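PDB 3GIP: N-acyl-D-glutamate deacylase from Bordetella bronchiseptica, which probably uses a zinc-containing active site to hydrolyse the amide bond of N-acyl-D-glutamate, releasing D-glutamate and a carboxylic acid. Local coordinates for residues A142-A147 against D171-A176; A122-Y127 against L177-V182. One frame throughout, in Å; residues are numbered along the deposited sequence.

Interaction 1: A142-A147 against D171-A176; sequences ALVGHA and DMLQAA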
ATOM      1  N   ALA A 142       8.097   7.031   0.081  1.00 14.98           N
ATOM      2  CA  ALA A 142       7.626   7.144   1.453  1.00 14.69           C
ATOM      3  C   ALA A 142       6.786   8.358   1.800  1.00 13.97           C
ATOM      4  O   ALA A 142       7.058   9.477   1.361  1.00 14.74           O
ATOM      5  CB  ALA A 142       8.817   7.067   2.408  1.00 15.60           C
ATOM      6  N   LEU A 143       5.762   8.110   2.610  1.00 14.42           N
ATOM      7  CA  LEU A 143       4.868   9.143   3.108  1.00 13.35           C
ATOM      8  C   LEU A 143       5.279   9.336   4.563  1.00 14.79           C
ATOM      9  O   LEU A 143       5.812   8.414   5.182  1.00 15.12           O
ATOM     10  CB  LEU A 143       3.414   8.665   3.082  1.00 15.19           C
ATOM     11  CG  LEU A 143       2.752   8.380   1.734  1.00 14.63           C
ATOM     12  CD1 LEU A 143       1.631   7.358   1.927  1.00 14.37           C
ATOM     13  CD2 LEU A 143       2.209   9.673   1.138  1.00 15.65           C
ATOM     14  N   VAL A 144       5.058  10.528   5.101  1.00 14.85           N
ATOM     15  CA  VAL A 144       5.372  10.774   6.505  1.00 15.76           C
ATOM     16  C   VAL A 144       4.048  10.671   7.246  1.00 14.70           C
ATOM     17  O   VAL A 144       3.043  11.245   6.823  1.00 15.14           O
ATOM     18  CB  VAL A 144       6.000  12.171   6.726  1.00 17.18           C
ATOM     19  CG1 VAL A 144       5.108  13.247   6.157  1.00 19.85           C
ATOM     20  CG2 VAL A 144       6.224  12.406   8.216  1.00 17.72           C
ATOM     21  N   GLY A 145       4.042   9.923   8.342  1.00 13.59           N
ATOM     22  CA  GLY A 145       2.819   9.735   9.100  1.00 13.57           C
ATOM     23  C   GLY A 145       2.417  10.854  10.035  1.00 14.63           C
ATOM     24  O   GLY A 145       3.239  11.379  10.790  1.00 13.89           O
ATOM     25  N   HIS A 146       1.141  11.219   9.986  1.00 13.68           N
ATOM     26  CA  HIS A 146       0.596  12.263  10.845  1.00 15.31           C
ATOM     27  C   HIS A 146       0.742  11.844  12.309  1.00 16.13           C
ATOM     28  O   HIS A 146       0.964  12.681  13.186  1.00 16.20           O
ATOM     29  CB  HIS A 146      -0.877  12.503  10.485  1.00 16.30           C
ATOM     30  CG  HIS A 146      -1.630  13.323  11.486  1.00 15.02           C
ATOM     31  ND1 HIS A 146      -1.230  14.583  11.878  1.00 18.00           N
ATOM     32  CD2 HIS A 146      -2.779  13.068  12.158  1.00 13.30           C
ATOM     33  CE1 HIS A 146      -2.101  15.068  12.747  1.00 14.03           C
ATOM     34  NE2 HIS A 146      -3.050  14.168  12.933  1.00 20.33           N
ATOM     35  N   ALA A 147       0.621  10.548  12.581  1.00 14.83           N
ATOM     36  CA  ALA A 147       0.776  10.075  13.950  1.00 15.33           C
ATOM     37  C   ALA A 147       2.202  10.383  14.397  1.00 15.22           C
ATOM     38  O   ALA A 147       2.424  10.857  15.514  1.00 16.64           O
ATOM     39  CB  ALA A 147       0.503   8.578  14.030  1.00 15.50           C
ATOM     40  N   ASP A 171       6.518  22.170   9.859  1.00 17.62           N
ATOM     41  CA  ASP A 171       7.930  22.279   9.509  1.00 17.62           C
ATOM     42  C   ASP A 171       8.548  20.895   9.338  1.00 17.48           C
ATOM     43  O   ASP A 171       9.392  20.689   8.461  1.00 18.58           O
ATOM     44  CB  ASP A 171       8.696  23.063  10.579  1.00 18.62           C
ATOM     45  CG  ASP A 171       8.332  24.537  10.597  1.00 21.70           C
ATOM     46  OD1 ASP A 171       7.847  25.045   9.564  1.00 21.46           O
ATOM     47  OD2 ASP A 171       8.546  25.194  11.640  1.00 22.32           O
ATOM     48  N   MET A 172       8.127  19.950  10.177  1.00 17.67           N
ATOM     49  CA  MET A 172       8.628  18.582  10.089  1.00 18.71           C
ATOM     50  C   MET A 172       8.162  17.984   8.766  1.00 18.09           C
ATOM     51  O   MET A 172       8.910  17.279   8.090  1.00 18.27           O
ATOM     52  CB  MET A 172       8.099  17.735  11.247  1.00 19.88           C
ATOM     53  CG  MET A 172       8.635  18.129  12.615  1.00 23.70           C
ATOM     54  SD  MET A 172       8.054  17.003  13.906  1.00 25.47           S
ATOM     55  CE  MET A 172       9.266  15.722  13.781  1.00 30.62           C
ATOM     56  N   LEU A 173       6.918  18.270   8.400  1.00 17.88           N
ATOM     57  CA  LEU A 173       6.379  17.766   7.144  1.00 18.19           C
ATOM     58  C   LEU A 173       7.144  18.392   5.984  1.00 17.91           C
ATOM     59  O   LEU A 173       7.526  17.703   5.038  1.00 17.73           O
ATOM     60  CB  LEU A 173       4.890  18.099   7.023  1.00 17.13           C
ATOM     61  CG  LEU A 173       4.269  17.849   5.644  1.00 18.46           C
ATOM     62  CD1 LEU A 173       4.498  16.402   5.222  1.00 18.90           C
ATOM     63  CD2 LEU A 173       2.792  18.167   5.689  1.00 18.76           C
ATOM     64  N   GLN A 174       7.380  19.699   6.066  1.00 18.89           N
ATOM     65  CA  GLN A 174       8.098  20.394   5.006  1.00 18.22           C
ATOM     66  C   GLN A 174       9.481  19.789   4.805  1.00 18.39           C
ATOM     67  O   GLN A 174       9.919  19.580   3.673  1.00 19.14           O
ATOM     68  CB  GLN A 174       8.232  21.885   5.332  1.00 20.64           C
ATOM     69  CG  GLN A 174       8.797  22.698   4.178  1.00 23.31           C
ATOM     70  CD  GLN A 174       8.950  24.166   4.517  1.00 26.25           C
ATOM     71  OE1 GLN A 174       8.065  24.767   5.123  1.00 26.25           O
ATOM     72  NE2 GLN A 174      10.070  24.755   4.109  1.00 28.00           N
ATOM     73  N   ALA A 175      10.169  19.506   5.907  1.00 18.33           N
ATOM     74  CA  ALA A 175      11.496  18.916   5.833  1.00 20.10           C
ATOM     75  C   ALA A 175      11.429  17.539   5.178  1.00 19.40           C
ATOM     76  O   ALA A 175      12.294  17.179   4.381  1.00 20.57           O
ATOM     77  CB  ALA A 175      12.098  18.804   7.228  1.00 19.44           C
ATOM     78  N   ALA A 176      10.396  16.772   5.516  1.00 19.99           N
ATOM     79  CA  ALA A 176      10.232  15.435   4.955  1.00 18.90           C
ATOM     80  C   ALA A 176      10.012  15.526   3.448  1.00 17.27           C
ATOM     81  O   ALA A 176      10.614  14.779   2.677  1.00 16.99           O
ATOM     82  CB  ALA A 176       9.051  14.725   5.620  1.00 18.10           C
TER
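Val144 and the pair Leu173 and Ala176 make the whole of this contact, in which a strand lays one branched side chain against a helix. All three residues are buried, and everything between the two segments is apolar packing. The tightest point lies between two methyls: Val144 CG1 comes to 3.3 Å from Leu173 CD1, closer than carbons usually settle. Two torsions bring these methyls together. CG1 of Val144 stands between its own backbone N and carbonyl carbon (chi1 55°), and Leu173 carries its CG opposite the backbone N (chi1 169°), so that a leucine whose CB is directed past the strand still reaches it with one branch. Three residues on, about one helical turn, Ala176 points its CB toward the strand, and this CB meets Val144 CB at 4.1 Å. The valine is thus touched at a methyl by the leucine and at its branch point by the alanine.

Backbone bonding fixes the two sides separately. In 171-176 the helix keeps its own ladder, with Ala176 N bonded to Met172 O at 3.0 Å. Val144 is hydrogen-bonded through its main chain to Gly183 and Ser185 of strand 183-187, its parallel neighbour, while Leu143 pairs with Val92 and directs its CB away from this helix. The apolar packing continues through Phe184, which touches both Val144 and Leu173, and through Leu149, which packs on Val144; Leu204 of helix 198-210 adds to the leucine's surroundings.

A strand residue facing outward onto the helix that leads to the next parallel strand, here 183-187, belongs to the beta-alpha-beta crossover of the (beta/alpha) barrel on which amidohydrolases are built.

Interaction 2: A122-Y127 against L177-V182; sequences ADVPAY and LEAGAV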
ATOM      1  N   ALA A 122      15.244   8.994  13.085  1.00 22.38           N
ATOM      2  CA  ALA A 122      15.121  10.381  13.523  1.00 22.24           C
ATOM      3  C   ALA A 122      14.275  11.226  12.575  1.00 21.80           C
ATOM      4  O   ALA A 122      13.369  11.937  13.006  1.00 22.47           O
ATOM      5  CB  ALA A 122      16.511  10.999  13.673  1.00 22.95           C
ATOM      6  N   ASP A 123      14.592  11.155  11.286  1.00 21.69           N
ATOM      7  CA  ASP A 123      13.865  11.904  10.268  1.00 22.40           C
ATOM      8  C   ASP A 123      13.969  11.197   8.927  1.00 21.23           C
ATOM      9  O   ASP A 123      14.651  10.180   8.804  1.00 20.37           O
ATOM     10  CB  ASP A 123      14.411  13.334  10.143  1.00 22.98           C
ATOM     11  CG  ASP A 123      15.925  13.379  10.000  1.00 25.89           C
ATOM     12  OD1 ASP A 123      16.504  12.474   9.361  1.00 24.54           O
ATOM     13  OD2 ASP A 123      16.538  14.337  10.520  1.00 29.46           O
ATOM     14  N   VAL A 124      13.293  11.737   7.919  1.00 21.87           N
ATOM     15  CA  VAL A 124      13.323  11.134   6.594  1.00 20.31           C
ATOM     16  C   VAL A 124      14.736  11.079   6.022  1.00 20.39           C
ATOM     17  O   VAL A 124      15.116  10.093   5.396  1.00 20.24           O
ATOM     18  CB  VAL A 124      12.383  11.878   5.627  1.00 20.89           C
ATOM     19  CG1 VAL A 124      12.510  11.299   4.227  1.00 20.96           C
ATOM     20  CG2 VAL A 124      10.947  11.750   6.114  1.00 21.31           C
ATOM     21  N   PRO A 125      15.534  12.142   6.215  1.00 20.44           N
ATOM     22  CA  PRO A 125      16.893  12.080   5.672  1.00 20.92           C
ATOM     23  C   PRO A 125      17.652  10.861   6.207  1.00 19.96           C
ATOM     24  O   PRO A 125      18.368  10.190   5.465  1.00 20.37           O
ATOM     25  CB  PRO A 125      17.500  13.399   6.135  1.00 21.47           C
ATOM     26  CG  PRO A 125      16.328  14.329   6.049  1.00 21.22           C
ATOM     27  CD  PRO A 125      15.216  13.507   6.678  1.00 21.98           C
ATOM     28  N   ALA A 126      17.483  10.573   7.494  1.00 19.71           N
ATOM     29  CA  ALA A 126      18.151   9.434   8.114  1.00 20.19           C
ATOM     30  C   ALA A 126      17.622   8.123   7.537  1.00 19.68           C
ATOM     31  O   ALA A 126      18.387   7.202   7.244  1.00 20.06           O
ATOM     32  CB  ALA A 126      17.939   9.464   9.623  1.00 19.68           C
ATOM     33  N   TYR A 127      16.306   8.051   7.368  1.00 20.06           N
ATOM     34  CA  TYR A 127      15.662   6.861   6.823  1.00 20.24           C
ATOM     35  C   TYR A 127      16.153   6.601   5.402  1.00 19.34           C
ATOM     36  O   TYR A 127      16.578   5.491   5.071  1.00 20.59           O
ATOM     37  CB  TYR A 127      14.143   7.058   6.842  1.00 19.45           C
ATOM     38  CG  TYR A 127      13.333   5.920   6.259  1.00 19.10           C
ATOM     39  CD1 TYR A 127      13.567   4.598   6.636  1.00 18.66           C
ATOM     40  CD2 TYR A 127      12.292   6.173   5.364  1.00 18.54           C
ATOM     41  CE1 TYR A 127      12.781   3.557   6.140  1.00 18.71           C
ATOM     42  CE2 TYR A 127      11.502   5.144   4.866  1.00 17.98           C
ATOM     43  CZ  TYR A 127      11.750   3.843   5.256  1.00 18.54           C
ATOM     44  OH  TYR A 127      10.959   2.826   4.763  1.00 15.97           O
ATOM     45  N   LEU A 177       9.152  16.449   3.030  1.00 18.40           N
ATOM     46  CA  LEU A 177       8.874  16.631   1.612  1.00 18.18           C
ATOM     47  C   LEU A 177      10.121  17.111   0.873  1.00 18.40           C
ATOM     48  O   LEU A 177      10.389  16.690  -0.251  1.00 18.11           O
ATOM     49  CB  LEU A 177       7.734  17.633   1.417  1.00 16.69           C
ATOM     50  CG  LEU A 177       6.385  17.257   2.044  1.00 18.72           C
ATOM     51  CD1 LEU A 177       5.340  18.285   1.644  1.00 18.85           C
ATOM     52  CD2 LEU A 177       5.962  15.867   1.571  1.00 17.24           C
ATOM     53  N   GLU A 178      10.889  17.995   1.503  1.00 20.03           N
ATOM     54  CA  GLU A 178      12.103  18.490   0.869  1.00 21.32           C
ATOM     55  C   GLU A 178      13.101  17.343   0.730  1.00 21.76           C
ATOM     56  O   GLU A 178      13.911  17.321  -0.197  1.00 23.68           O
ATOM     57  CB  GLU A 178      12.704  19.640   1.691  1.00 22.40           C
ATOM     58  CG  GLU A 178      11.745  20.818   1.867  1.00 26.30           C
ATOM     59  CD  GLU A 178      12.329  21.962   2.678  1.00 28.73           C
ATOM     60  OE1 GLU A 178      13.071  21.696   3.647  1.00 30.63           O
ATOM     61  OE2 GLU A 178      12.028  23.133   2.355  1.00 29.37           O
ATOM     62  N   ALA A 179      13.021  16.379   1.646  1.00 21.30           N
ATOM     63  CA  ALA A 179      13.913  15.222   1.627  1.00 21.55           C
ATOM     64  C   ALA A 179      13.498  14.196   0.573  1.00 21.03           C
ATOM     65  O   ALA A 179      14.279  13.310   0.223  1.00 21.16           O
ATOM     66  CB  ALA A 179      13.954  14.567   3.005  1.00 21.72           C
ATOM     67  N   GLY A 180      12.268  14.305   0.077  1.00 20.25           N
ATOM     68  CA  GLY A 180      11.819  13.374  -0.945  1.00 18.58           C
ATOM     69  C   GLY A 180      10.539  12.607  -0.666  1.00 18.14           C
ATOM     70  O   GLY A 180      10.109  11.815  -1.504  1.00 17.82           O
ATOM     71  N   ALA A 181       9.930  12.824   0.496  1.00 17.18           N
ATOM     72  CA  ALA A 181       8.686  12.130   0.828  1.00 17.12           C
ATOM     73  C   ALA A 181       7.628  12.537  -0.191  1.00 17.14           C
ATOM     74  O   ALA A 181       7.616  13.675  -0.658  1.00 17.22           O
ATOM     75  CB  ALA A 181       8.230  12.502   2.231  1.00 16.93           C
ATOM     76  N   VAL A 182       6.737  11.609  -0.530  1.00 16.43           N
ATOM     77  CA  VAL A 182       5.694  11.887  -1.511  1.00 15.17           C
ATOM     78  C   VAL A 182       4.444  12.553  -0.941  1.00 14.85           C
ATOM     79  O   VAL A 182       3.532  12.909  -1.685  1.00 15.61           O
ATOM     80  CB  VAL A 182       5.274  10.595  -2.259  1.00 15.28           C
ATOM     81  CG1 VAL A 182       6.421  10.102  -3.121  1.00 16.51           C
ATOM     82  CG2 VAL A 182       4.863   9.513  -1.265  1.00 14.92           C
TER
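Two helix termini meet here on the outside of the amidohydrolase barrel: the capped beginning of helix 124-133 and the Schellman-type end of helix 163-179. Ala179, in the last turn of the latter, supplies a single methyl that two consecutive residues of the other helix receive. Val124 CG1 lies 3.8 Å from Ala179 CB, a position it reaches by standing opposite its own backbone N (chi1 176°). The second approach comes from the proline ring: Pro125 CG is 3.9 Å from Ala179 CB, and Pro125 CD is at nearly the same range. The methyl therefore sits against a valine branch and the CG and CD atoms of the proline ring at ordinary van der Waals spacing. Val124 is buried, whereas Pro125 lies at the solvent-exposed border.

Each terminus is closed by bonds of its own. Asp123 is the N-cap: its OD1 takes the N-H of Ala126 at 2.8 Å, in a bond of 155° that approaches nearly along the carboxylate C-O direction, and its carbonyl O accepts from Tyr127 N at 3.1 Å. Pro125 falls in this first turn, where its lack of an N-H breaks no helical bond. Across the contact, Gly180 takes a positive phi of 125° as the chain leaves the helix, and its N is bonded to Leu177 O at 3.1 Å. The following Ala181 N probably bonds back to Ala176 O, completing the Schellman pair. Arg213 adds a side-chain bond to the same Leu177 carbonyl.

The chemistry thus divides cleanly: these polar bonds lie within each helix end or go to neighbours such as Arg213, and between the two segments there remain only close-fitting carbons, a small, nondirectional contact centred on one alanine methyl.

In the fold
Interactions 1 and 2 are neighbours, their centres about 7 Å apart, and both use helix 163-179. Along the chain, helix 124-133 comes first, then strand 139-145 and finally the shared helix, so interaction 1 is nested inside the loop that interaction 2 closes. Ala176 joins them directly: its CB packs at 3.6 Å on Val124 CG2. A probable hydrogen bond, Ala142 O to Val182 N at 2.9 Å, ties the strand to the chain leaving the helix. Together they seat one helix against a barrel strand and a preceding helix, within the scaffold that carries the zinc ligands Cys95, His218 and His248.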